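Local coordinates for replication protein B (Plasmid RSF1010, PDB 3H20) that acts as the primase for plasmid replication, joining nucleoside triphosphates into primers on a single-stranded DNA template with release of diphosphate, at residues V26-A29 with T30-Q33; K52-A56 with Q57-V61; D78-E81 with F82-D85; E99-P102 with K103-Q106; D113-G117 with E118-Q122. One frame throughout, in Å; residues are numbered along the deposited sequence.

Contact 1: residues V26-A29 with T30-Q33; sequences VRDA and TTGQ
One oxygen of D28, OD1, takes two backbone amides at once. T30 N lies 3.0 Å from D28 OD1 and meets its anti lone pair, whereas T31 N, at 2.9 Å from D28 OD1, comes down from above the carboxylate plane. With CG swung away from the backbone N (chi1 -168°), the carboxylate is carried forward over the turn that follows. The first of these bonds makes an Asx turn, for which a short acidic side chain has just the right reach. Were this aspartate an alanine, both amides would probably lose their shared acceptor and the turn its fixing bonds. The main chain of D28 both donates and accepts: D28 N donates to Q33 O at 2.9 Å, and D28 O receives G32 N at 2.8 Å. Together these close the β-hairpin that joins strands 21-28 and 34-40. Its four-residue loop runs through three right-handed helical residues, A29 to T31, and ends on G32 with positive phi (115°), where a side chain would collide with the carbonyl oxygen of T31; glycine fits. Further out, the extended chain of R27 lays its guanidinium over the G32 carbonyl. G32 O sits 3.2 Å above the plane, over the centre of the group, and no hydrogen bond is formed; the R27 CA also directs its hydrogen toward Q33 O, with 3.3 Å between those two atoms. R27 packs on Y62, a residue of the diphosphate pocket, while the branched V26 is buried against L51 and M54 of helix 48-56.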
# COMPACT_ATOMS: atom_id res chain seq x y z
N VAL A 26 -18.07 -7.18 12.34
CA VAL A 26 -18.62 -8.48 12.69
C VAL A 26 -18.41 -9.41 11.48
O VAL A 26 -18.94 -9.16 10.40
CB VAL A 26 -20.10 -8.35 13.10
CG1 VAL A 26 -20.75 -9.70 13.25
CG2 VAL A 26 -20.23 -7.57 14.42
N ARG A 27 -17.60 -10.46 11.68
CA ARG A 27 -17.27 -11.41 10.60
C ARG A 27 -17.57 -12.87 10.95
O ARG A 27 -17.10 -13.38 11.97
CB ARG A 27 -15.81 -11.28 10.18
CG ARG A 27 -15.43 -12.15 8.98
CD ARG A 27 -13.96 -12.03 8.59
NE ARG A 27 -13.71 -12.78 7.37
CZ ARG A 27 -13.81 -12.28 6.14
NH1 ARG A 27 -13.58 -13.05 5.08
NH2 ARG A 27 -14.14 -11.00 5.96
N ASP A 28 -18.34 -13.52 10.08
CA ASP A 28 -18.66 -14.94 10.22
C ASP A 28 -17.46 -15.79 9.83
O ASP A 28 -17.09 -15.86 8.65
CB ASP A 28 -19.89 -15.29 9.37
CG ASP A 28 -20.46 -16.66 9.69
OD1 ASP A 28 -19.75 -17.68 9.54
OD2 ASP A 28 -21.65 -16.73 10.06
N ALA A 29 -16.88 -16.46 10.82
CA ALA A 29 -15.67 -17.25 10.66
C ALA A 29 -15.80 -18.45 9.71
O ALA A 29 -14.82 -18.91 9.13
CB ALA A 29 -15.17 -17.71 12.02
N THR A 30 -17.02 -18.97 9.57
CA THR A 30 -17.25 -20.14 8.72
C THR A 30 -17.55 -19.71 7.29
O THR A 30 -17.05 -20.30 6.33
CB THR A 30 -18.44 -20.97 9.25
OG1 THR A 30 -18.24 -21.26 10.64
CG2 THR A 30 -18.57 -22.29 8.49
N THR A 31 -18.37 -18.67 7.16
CA THR A 31 -18.94 -18.31 5.87
C THR A 31 -18.10 -17.24 5.17
O THR A 31 -17.87 -17.30 3.97
CB THR A 31 -20.39 -17.81 6.01
OG1 THR A 31 -21.30 -18.88 5.73
CG2 THR A 31 -20.65 -16.66 5.05
N GLY A 32 -17.66 -16.26 5.95
CA GLY A 32 -16.85 -15.17 5.41
C GLY A 32 -17.56 -13.83 5.49
O GLY A 32 -16.96 -12.79 5.22
N GLN A 33 -18.84 -13.86 5.86
CA GLN A 33 -19.71 -12.70 5.71
C GLN A 33 -19.30 -11.59 6.67
O GLN A 33 -18.90 -11.85 7.80
CB GLN A 33 -21.17 -13.09 5.94
CG GLN A 33 -22.15 -11.95 5.75
CD GLN A 33 -23.59 -12.39 5.95
OE1 GLN A 33 -23.87 -13.56 6.18
NE2 GLN A 33 -24.51 -11.44 5.85

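Contact 2: residues K52-A56 with Q57-V61; sequences KRMNA and QGNDV
A Schellman motif ends helix 48-56, and its central acceptor is M54 O, reached by N59 N at 3.1 Å. The companion bond of the motif runs from G58 N to N55 O, also 3.1 Å, its donor standing above the carbonyl plane. G58 is the C-prime residue: its phi of 104° would press a CB against the preceding carbonyl oxygen, so glycine suits the place. The side chain of N59 strengthens the cap. Its ND2 donates to M54 O at 2.8 Å, with the acceptor in the plane of the amide and the donor above the carbonyl plane, on the same face as N59 N. Two donors from N59 thus grip a carbonyl at the helix end, which Q57 N reaches only weakly. A second asparagine returns the favour: N55 ND2 meets N59 O at 2.9 Å, almost straight and nearly along the C=O axis. CG of N55 stands anti to its own N (chi1 -172°), which carries the amide across to the emerging strand, and N55 OD1 accepts from T150 N. On the exposed side Q57 NE2 lies over the centre of the R53 guanidinium, 3.6 Å above its plane, the flat groups turned 59° against each other. M54 folds back beside N59, both side chains pointing the same way, and its CE end meets the Q57 amide. The chain then leaves as strand 59-65, between strands 21-28 and 144-145. N59 packs on V26 and D28 of the first neighbour; D60 forms a salt bridge with R145, a diphosphate-pocket residue, on the second.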
# COMPACT_ATOMS: atom_id res chain seq x y z
N LYS A 52 -23.32 -9.99 21.25
CA LYS A 52 -23.29 -11.33 21.87
C LYS A 52 -24.08 -12.37 21.07
O LYS A 52 -23.64 -13.51 20.95
CB LYS A 52 -23.84 -11.29 23.29
CG LYS A 52 -23.00 -10.51 24.27
CD LYS A 52 -23.91 -9.99 25.35
CE LYS A 52 -23.69 -10.71 26.64
NZ LYS A 52 -22.72 -9.94 27.47
N ARG A 53 -25.25 -11.99 20.56
CA ARG A 53 -26.04 -12.88 19.69
C ARG A 53 -25.21 -13.31 18.49
O ARG A 53 -25.08 -14.51 18.20
CB ARG A 53 -27.34 -12.18 19.25
CG ARG A 53 -28.16 -12.94 18.16
CD ARG A 53 -29.50 -12.25 17.89
NE ARG A 53 -30.31 -12.96 16.90
CZ ARG A 53 -31.12 -13.98 17.17
NH1 ARG A 53 -31.23 -14.43 18.41
NH2 ARG A 53 -31.82 -14.55 16.19
N MET A 54 -24.62 -12.33 17.81
CA MET A 54 -23.81 -12.58 16.62
C MET A 54 -22.59 -13.47 16.92
O MET A 54 -22.26 -14.38 16.14
CB MET A 54 -23.38 -11.25 15.98
CG MET A 54 -24.53 -10.45 15.32
SD MET A 54 -25.26 -11.29 13.89
CE MET A 54 -26.71 -12.05 14.59
N ASN A 55 -21.93 -13.20 18.06
CA ASN A 55 -20.77 -13.98 18.55
C ASN A 55 -21.17 -15.44 18.80
O ASN A 55 -20.47 -16.37 18.37
CB ASN A 55 -20.20 -13.30 19.82
CG ASN A 55 -18.86 -13.91 20.30
OD1 ASN A 55 -18.68 -14.12 21.51
ND2 ASN A 55 -17.92 -14.16 19.39
N ALA A 56 -22.29 -15.65 19.47
CA ALA A 56 -22.81 -17.00 19.71
C ALA A 56 -23.13 -17.74 18.39
O ALA A 56 -23.05 -18.97 18.32
CB ALA A 56 -24.04 -16.95 20.59
N GLN A 57 -23.48 -16.97 17.35
CA GLN A 57 -23.82 -17.55 16.05
C GLN A 57 -22.60 -17.74 15.13
O GLN A 57 -22.75 -18.06 13.95
CB GLN A 57 -24.93 -16.74 15.37
CG GLN A 57 -26.28 -16.81 16.09
CD GLN A 57 -27.36 -15.97 15.44
OE1 GLN A 57 -27.08 -15.05 14.67
NE2 GLN A 57 -28.63 -16.29 15.74
N GLY A 58 -21.40 -17.54 15.68
CA GLY A 58 -20.16 -17.85 14.96
C GLY A 58 -19.36 -16.68 14.41
O GLY A 58 -18.43 -16.87 13.62
N ASN A 59 -19.72 -15.46 14.82
CA ASN A 59 -19.06 -14.23 14.36
C ASN A 59 -17.94 -13.74 15.30
O ASN A 59 -18.14 -13.68 16.52
CB ASN A 59 -20.09 -13.11 14.17
CG ASN A 59 -21.07 -13.38 13.03
OD1 ASN A 59 -20.79 -13.06 11.87
ND2 ASN A 59 -22.21 -13.97 13.35
N ASP A 60 -16.79 -13.36 14.73
CA ASP A 60 -15.77 -12.62 15.49
C ASP A 60 -16.12 -11.12 15.51
O ASP A 60 -16.74 -10.61 14.57
CB ASP A 60 -14.37 -12.84 14.91
CG ASP A 60 -13.86 -14.25 15.13
OD1 ASP A 60 -13.52 -14.59 16.29
OD2 ASP A 60 -13.80 -15.02 14.16
N VAL A 61 -15.75 -10.45 16.60
CA VAL A 61 -16.08 -9.05 16.84
C VAL A 61 -14.80 -8.20 16.90
O VAL A 61 -13.91 -8.44 17.74
CB VAL A 61 -16.91 -8.86 18.15
CG1 VAL A 61 -17.40 -7.40 18.30
CG2 VAL A 61 -18.10 -9.84 18.21

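Contact 3: residues D78-E81 with F82-D85; sequences DLSE and FDLD
S80 and D83 exchange bonds, each side chain turned to the other's backbone N. The carboxylate of D83 turns back so that OD2 receives S80 N at 3.0 Å; the N-H is practically straight on the oxygen but arrives from above the carboxylate plane. S80 answers with its hydroxyl. At chi1 75° OG lies between the backbone N and the carbonyl carbon, and from there it accepts D83 N at 3.1 Å. With no carboxylate here, as in an alanine, S80 N would probably be left without its acceptor and the first turn held less firmly. E81 and F82 run side by side: E81 CG sits over one ring face, 3.9 Å from the F82 centroid, in a CH-pi contact, and its carboxylate stacks on the ring with the planes 16° apart. A water lies between E81 OE2 and D85 OD2, two probably like-charged oxygens 4.7 Å apart. On the buried side L79 and L84 cross at about a right angle, with L79 CD1 4.1 Å from L84 CD2, while L79 CD2 touches D83 CB. The reciprocal bonds of S80 and D83 are a capping box, here starting helix 81-89 straight after the G1 β-bulge that D78 and L79 form opposite Y105.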
# COMPACT_ATOMS: atom_id res chain seq x y z
N ASP A 78 -0.03 -9.66 17.13
CA ASP A 78 0.74 -10.92 17.22
C ASP A 78 1.98 -10.82 18.12
O ASP A 78 3.08 -11.22 17.73
CB ASP A 78 1.09 -11.47 15.81
CG ASP A 78 1.37 -12.98 15.78
OD1 ASP A 78 0.77 -13.74 16.58
OD2 ASP A 78 2.15 -13.43 14.91
N LEU A 79 1.79 -10.31 19.34
CA LEU A 79 2.87 -10.12 20.31
C LEU A 79 2.87 -11.20 21.41
O LEU A 79 1.81 -11.68 21.81
CB LEU A 79 2.74 -8.74 20.99
CG LEU A 79 2.90 -7.49 20.11
CD1 LEU A 79 2.30 -6.28 20.82
CD2 LEU A 79 4.37 -7.24 19.74
N SER A 80 4.06 -11.56 21.89
CA SER A 80 4.22 -12.45 23.04
C SER A 80 4.32 -11.58 24.30
O SER A 80 4.48 -10.36 24.21
CB SER A 80 5.49 -13.28 22.89
OG SER A 80 6.61 -12.47 23.15
N GLU A 81 4.24 -12.21 25.48
CA GLU A 81 4.39 -11.48 26.75
C GLU A 81 5.77 -10.82 26.85
O GLU A 81 5.91 -9.74 27.41
CB GLU A 81 4.16 -12.40 27.97
CG GLU A 81 5.15 -13.56 28.08
CD GLU A 81 5.12 -14.26 29.43
OE1 GLU A 81 4.38 -15.25 29.56
OE2 GLU A 81 5.85 -13.81 30.35
N PHE A 82 6.79 -11.48 26.30
CA PHE A 82 8.17 -10.98 26.31
C PHE A 82 8.34 -9.75 25.43
O PHE A 82 9.09 -8.83 25.78
CB PHE A 82 9.14 -12.09 25.88
CG PHE A 82 9.02 -13.35 26.70
CD1 PHE A 82 9.68 -13.47 27.91
CD2 PHE A 82 8.24 -14.42 26.25
CE1 PHE A 82 9.58 -14.62 28.68
CE2 PHE A 82 8.11 -15.58 27.01
CZ PHE A 82 8.80 -15.68 28.23
N ASP A 83 7.66 -9.74 24.28
CA ASP A 83 7.62 -8.56 23.40
C ASP A 83 7.06 -7.35 24.14
O ASP A 83 7.56 -6.24 23.99
CB ASP A 83 6.73 -8.81 22.17
CG ASP A 83 7.31 -9.83 21.20
OD1 ASP A 83 8.56 -10.01 21.15
OD2 ASP A 83 6.50 -10.47 20.48
N LEU A 84 6.00 -7.56 24.94
CA LEU A 84 5.39 -6.48 25.73
C LEU A 84 6.33 -5.92 26.80
O LEU A 84 6.34 -4.71 27.05
CB LEU A 84 4.08 -6.95 26.37
CG LEU A 84 2.93 -7.17 25.37
CD1 LEU A 84 1.85 -8.06 25.98
CD2 LEU A 84 2.35 -5.83 24.92
N ASP A 85 7.09 -6.81 27.44
CA ASP A 85 8.15 -6.43 28.40
C ASP A 85 9.17 -5.49 27.75
O ASP A 85 9.56 -4.47 28.35
CB ASP A 85 8.89 -7.67 28.92
CG ASP A 85 8.02 -8.58 29.79
OD1 ASP A 85 7.10 -8.09 30.47
OD2 ASP A 85 8.29 -9.80 29.82
O HOH W 1 4.28 -9.08 29.69
O HOH W 2 6.59 -11.24 30.96

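Contact 4: residues E99-P102 with K103-Q106; sequences ETSP and KNYQ
N104 O is approached by two donor groups of T100, its backbone N and its hydroxyl: T100 N bonds it at 2.9 Å, and T100 OG1, 3.3 Å from N104 O, makes at most a weak bond. The E99 CA hydrogen also points at this carbonyl. A shorter link joins the neighbouring side chains, N104 ND2 donating to S101 OG at 2.8 Å with the hydroxyl somewhat tilted from the amide plane. N104 N returns to S101 O at 2.9 Å and closes a type II β-turn, S101 to N104. P102 suits its second position, where the ring fixes phi near -50°, while K103 takes the third with positive phi (72°). The turn links antiparallel strands 96-99 and 104-110: S101 and N104 are a hydrogen-bonded pair, E99 and Y105 a non-hydrogen-bonded one, and the register slips by one between them in a β-bulge at T100. E99 reaches across to the turn. Its extended chain brings OE2 to K103 N at 3.0 Å, received on the anti lone pair, while OE1 forms a salt bridge with R169. The Y105 ring runs alongside, pointing the same way, E99 CD 3.6 Å from Y105 CE1 and the carboxylate and ring planes 28° apart. At the other end the side chains of T100 and Q106 cross at about a right angle, T100 CG2 3.6 Å from Q106 CD. The Q106 amide is held by D77 and the R145 backbone N. T100 touches the bound diphosphate, and its carbonyl accepts from N151 ND2, another pocket residue.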
# COMPACT_ATOMS: atom_id res chain seq x y z
N GLU A 99 -5.59 -9.89 25.04
CA GLU A 99 -5.18 -11.27 24.76
C GLU A 99 -6.21 -11.89 23.82
O GLU A 99 -7.37 -12.08 24.19
CB GLU A 99 -5.07 -12.08 26.06
CG GLU A 99 -4.43 -13.49 25.90
CD GLU A 99 -3.97 -14.09 27.24
OE1 GLU A 99 -4.43 -13.61 28.30
OE2 GLU A 99 -3.17 -15.06 27.23
N THR A 100 -5.79 -12.20 22.60
CA THR A 100 -6.70 -12.67 21.54
C THR A 100 -6.91 -14.17 21.58
O THR A 100 -7.97 -14.68 21.21
CB THR A 100 -6.16 -12.25 20.15
OG1 THR A 100 -4.84 -12.76 19.99
CG2 THR A 100 -6.14 -10.74 20.02
N SER A 101 -5.86 -14.88 22.01
CA SER A 101 -5.88 -16.30 22.29
C SER A 101 -4.75 -16.53 23.31
O SER A 101 -3.91 -15.63 23.49
CB SER A 101 -5.68 -17.14 21.01
OG SER A 101 -4.47 -16.82 20.35
N PRO A 102 -4.72 -17.70 23.98
CA PRO A 102 -3.68 -17.92 25.00
C PRO A 102 -2.23 -17.63 24.55
O PRO A 102 -1.75 -18.18 23.55
CB PRO A 102 -3.86 -19.40 25.36
CG PRO A 102 -5.30 -19.65 25.11
CD PRO A 102 -5.63 -18.85 23.88
N LYS A 103 -1.57 -16.75 25.31
CA LYS A 103 -0.17 -16.34 25.08
C LYS A 103 0.02 -15.44 23.85
O LYS A 103 1.15 -15.14 23.48
CB LYS A 103 0.79 -17.56 25.00
CG LYS A 103 0.61 -18.63 26.07
CD LYS A 103 1.66 -18.54 27.17
CE LYS A 103 1.42 -19.60 28.25
NZ LYS A 103 2.48 -19.57 29.31
N ASN A 104 -1.09 -15.01 23.25
CA ASN A 104 -1.09 -14.18 22.04
C ASN A 104 -1.78 -12.84 22.30
O ASN A 104 -2.94 -12.81 22.74
CB ASN A 104 -1.78 -14.91 20.87
CG ASN A 104 -1.01 -16.13 20.41
OD1 ASN A 104 0.18 -16.06 20.11
ND2 ASN A 104 -1.69 -17.27 20.34
N TYR A 105 -1.08 -11.74 22.04
CA TYR A 105 -1.55 -10.40 22.43
C TYR A 105 -1.57 -9.37 21.30
O TYR A 105 -0.81 -9.46 20.32
CB TYR A 105 -0.71 -9.83 23.59
CG TYR A 105 -0.63 -10.73 24.81
CD1 TYR A 105 -1.58 -10.65 25.83
CD2 TYR A 105 0.41 -11.65 24.95
CE1 TYR A 105 -1.51 -11.48 26.95
CE2 TYR A 105 0.49 -12.49 26.07
CZ TYR A 105 -0.48 -12.40 27.06
OH TYR A 105 -0.41 -13.21 28.16
N GLN A 106 -2.45 -8.39 21.47
CA GLN A 106 -2.47 -7.15 20.69
C GLN A 106 -2.24 -5.99 21.64
O GLN A 106 -2.73 -6.00 22.78
CB GLN A 106 -3.86 -6.94 20.04
CG GLN A 106 -4.05 -7.79 18.81
CD GLN A 106 -5.44 -7.68 18.21
OE1 GLN A 106 -6.36 -7.13 18.82
NE2 GLN A 106 -5.59 -8.22 17.02
O HOH W 3 -2.66 -11.33 18.74

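Contact 5: residues D113-G117 with E118-Q122; sequences DAAGG and ELRGQ
R120 makes a side-chain bond to the chain just ahead of its helix: NE donates to A115 O at 2.9 Å, and the carbonyl oxygen lies at the edge of the guanidinium, near its plane. The bend at chi3 (-78°) folds the arginine back on the incoming loop, a reach that its long chain allows. NH2 has a further, weak bond to S140 O. Backbone bonds come next. R120 N meets G116 O at 3.1 Å, nearly straight, and G121 N meets G117 O at 2.9 Å. These are the opening i to i+4 bonds of helix 117-130, with G116 at the N-cap; as a glycine it brings no side-chain acceptor to that position. Packing is light. G117 CA lies 3.6 Å above one face of the R120 guanidinium, displaced from the centre of the group. The small A115 CB rests on the aliphatic part of the arginine, 4.1 Å from R120 CG. L119 turns its branched end to A186 and I190 of helix 179-206, and beside G121 a sulfate is bound, probably from the crystallisation liquor.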
# COMPACT_ATOMS: atom_id res chain seq x y z
N ASP A 113 -2.24 12.93 21.12
CA ASP A 113 -3.69 13.15 21.23
C ASP A 113 -4.36 13.08 19.85
O ASP A 113 -5.49 12.62 19.72
CB ASP A 113 -4.01 14.48 21.91
CG ASP A 113 -3.57 14.51 23.37
OD1 ASP A 113 -3.44 13.44 24.01
OD2 ASP A 113 -3.37 15.63 23.88
N ALA A 114 -3.63 13.53 18.83
CA ALA A 114 -4.06 13.42 17.44
C ALA A 114 -2.87 13.32 16.49
O ALA A 114 -1.90 14.09 16.61
CB ALA A 114 -4.96 14.59 17.06
N ALA A 115 -2.93 12.35 15.57
CA ALA A 115 -1.94 12.21 14.49
C ALA A 115 -2.63 11.71 13.23
O ALA A 115 -3.46 10.81 13.29
CB ALA A 115 -0.82 11.26 14.91
N GLY A 116 -2.30 12.29 12.08
CA GLY A 116 -2.97 11.93 10.82
C GLY A 116 -2.72 10.49 10.39
O GLY A 116 -1.83 9.84 10.91
N GLY A 117 -3.51 10.02 9.42
CA GLY A 117 -3.36 8.65 8.90
C GLY A 117 -1.95 8.35 8.41
O GLY A 117 -1.41 7.27 8.67
N GLU A 118 -1.36 9.33 7.73
CA GLU A 118 0.01 9.26 7.22
C GLU A 118 1.03 8.88 8.31
O GLU A 118 1.77 7.90 8.14
CB GLU A 118 0.38 10.59 6.52
CG GLU A 118 1.86 10.90 6.36
CD GLU A 118 2.12 12.26 5.70
OE1 GLU A 118 1.16 12.97 5.33
OE2 GLU A 118 3.31 12.63 5.53
N LEU A 119 1.06 9.63 9.41
CA LEU A 119 2.01 9.35 10.49
C LEU A 119 1.70 8.03 11.20
O LEU A 119 2.60 7.27 11.53
CB LEU A 119 2.09 10.52 11.49
CG LEU A 119 2.70 11.84 10.97
CD1 LEU A 119 2.30 13.02 11.84
CD2 LEU A 119 4.23 11.77 10.82
N ARG A 120 0.42 7.76 11.44
CA ARG A 120 0.03 6.54 12.14
C ARG A 120 0.40 5.26 11.39
O ARG A 120 0.84 4.28 11.99
CB ARG A 120 -1.46 6.55 12.46
CG ARG A 120 -1.81 7.46 13.65
CD ARG A 120 -3.25 7.31 14.09
NE ARG A 120 -4.16 8.02 13.20
CZ ARG A 120 -4.94 7.43 12.31
NH1 ARG A 120 -5.73 8.16 11.54
NH2 ARG A 120 -4.95 6.11 12.21
N GLY A 121 0.23 5.27 10.06
CA GLY A 121 0.56 4.12 9.24
C GLY A 121 2.05 3.86 9.23
O GLY A 121 2.49 2.71 9.29
N GLN A 122 2.83 4.94 9.16
CA GLN A 122 4.29 4.85 9.22
C GLN A 122 4.73 4.28 10.56
O GLN A 122 5.61 3.42 10.61
CB GLN A 122 4.93 6.22 8.97
CG GLN A 122 6.46 6.23 8.93
CD GLN A 122 7.05 5.70 7.62
OE1 GLN A 122 6.38 5.66 6.58
NE2 GLN A 122 8.31 5.30 7.66

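In the fold
From the N terminus, the five contacts follow in series along the chain; each closes a local turn, and none encloses or crosses another. Contact 1 is a hairpin end and contact 2 a helix-to-strand exit, and they meet because strands 21-28 and 59-65 are neighbours in one antiparallel sheet: R27 O faces D60 N at 2.8 Å. Contacts 3 and 4 are joined likewise in the second sheet, through L79 and Y105 on strands 73-79 and 104-110, with L84 packed on the tyrosine. Contacts 2 and 4 come within about 7 Å at their nearest atoms. Contact 5 opens helix 117-130, its centre 23 Å or more from every other, and packs its first turn on helix 179-206.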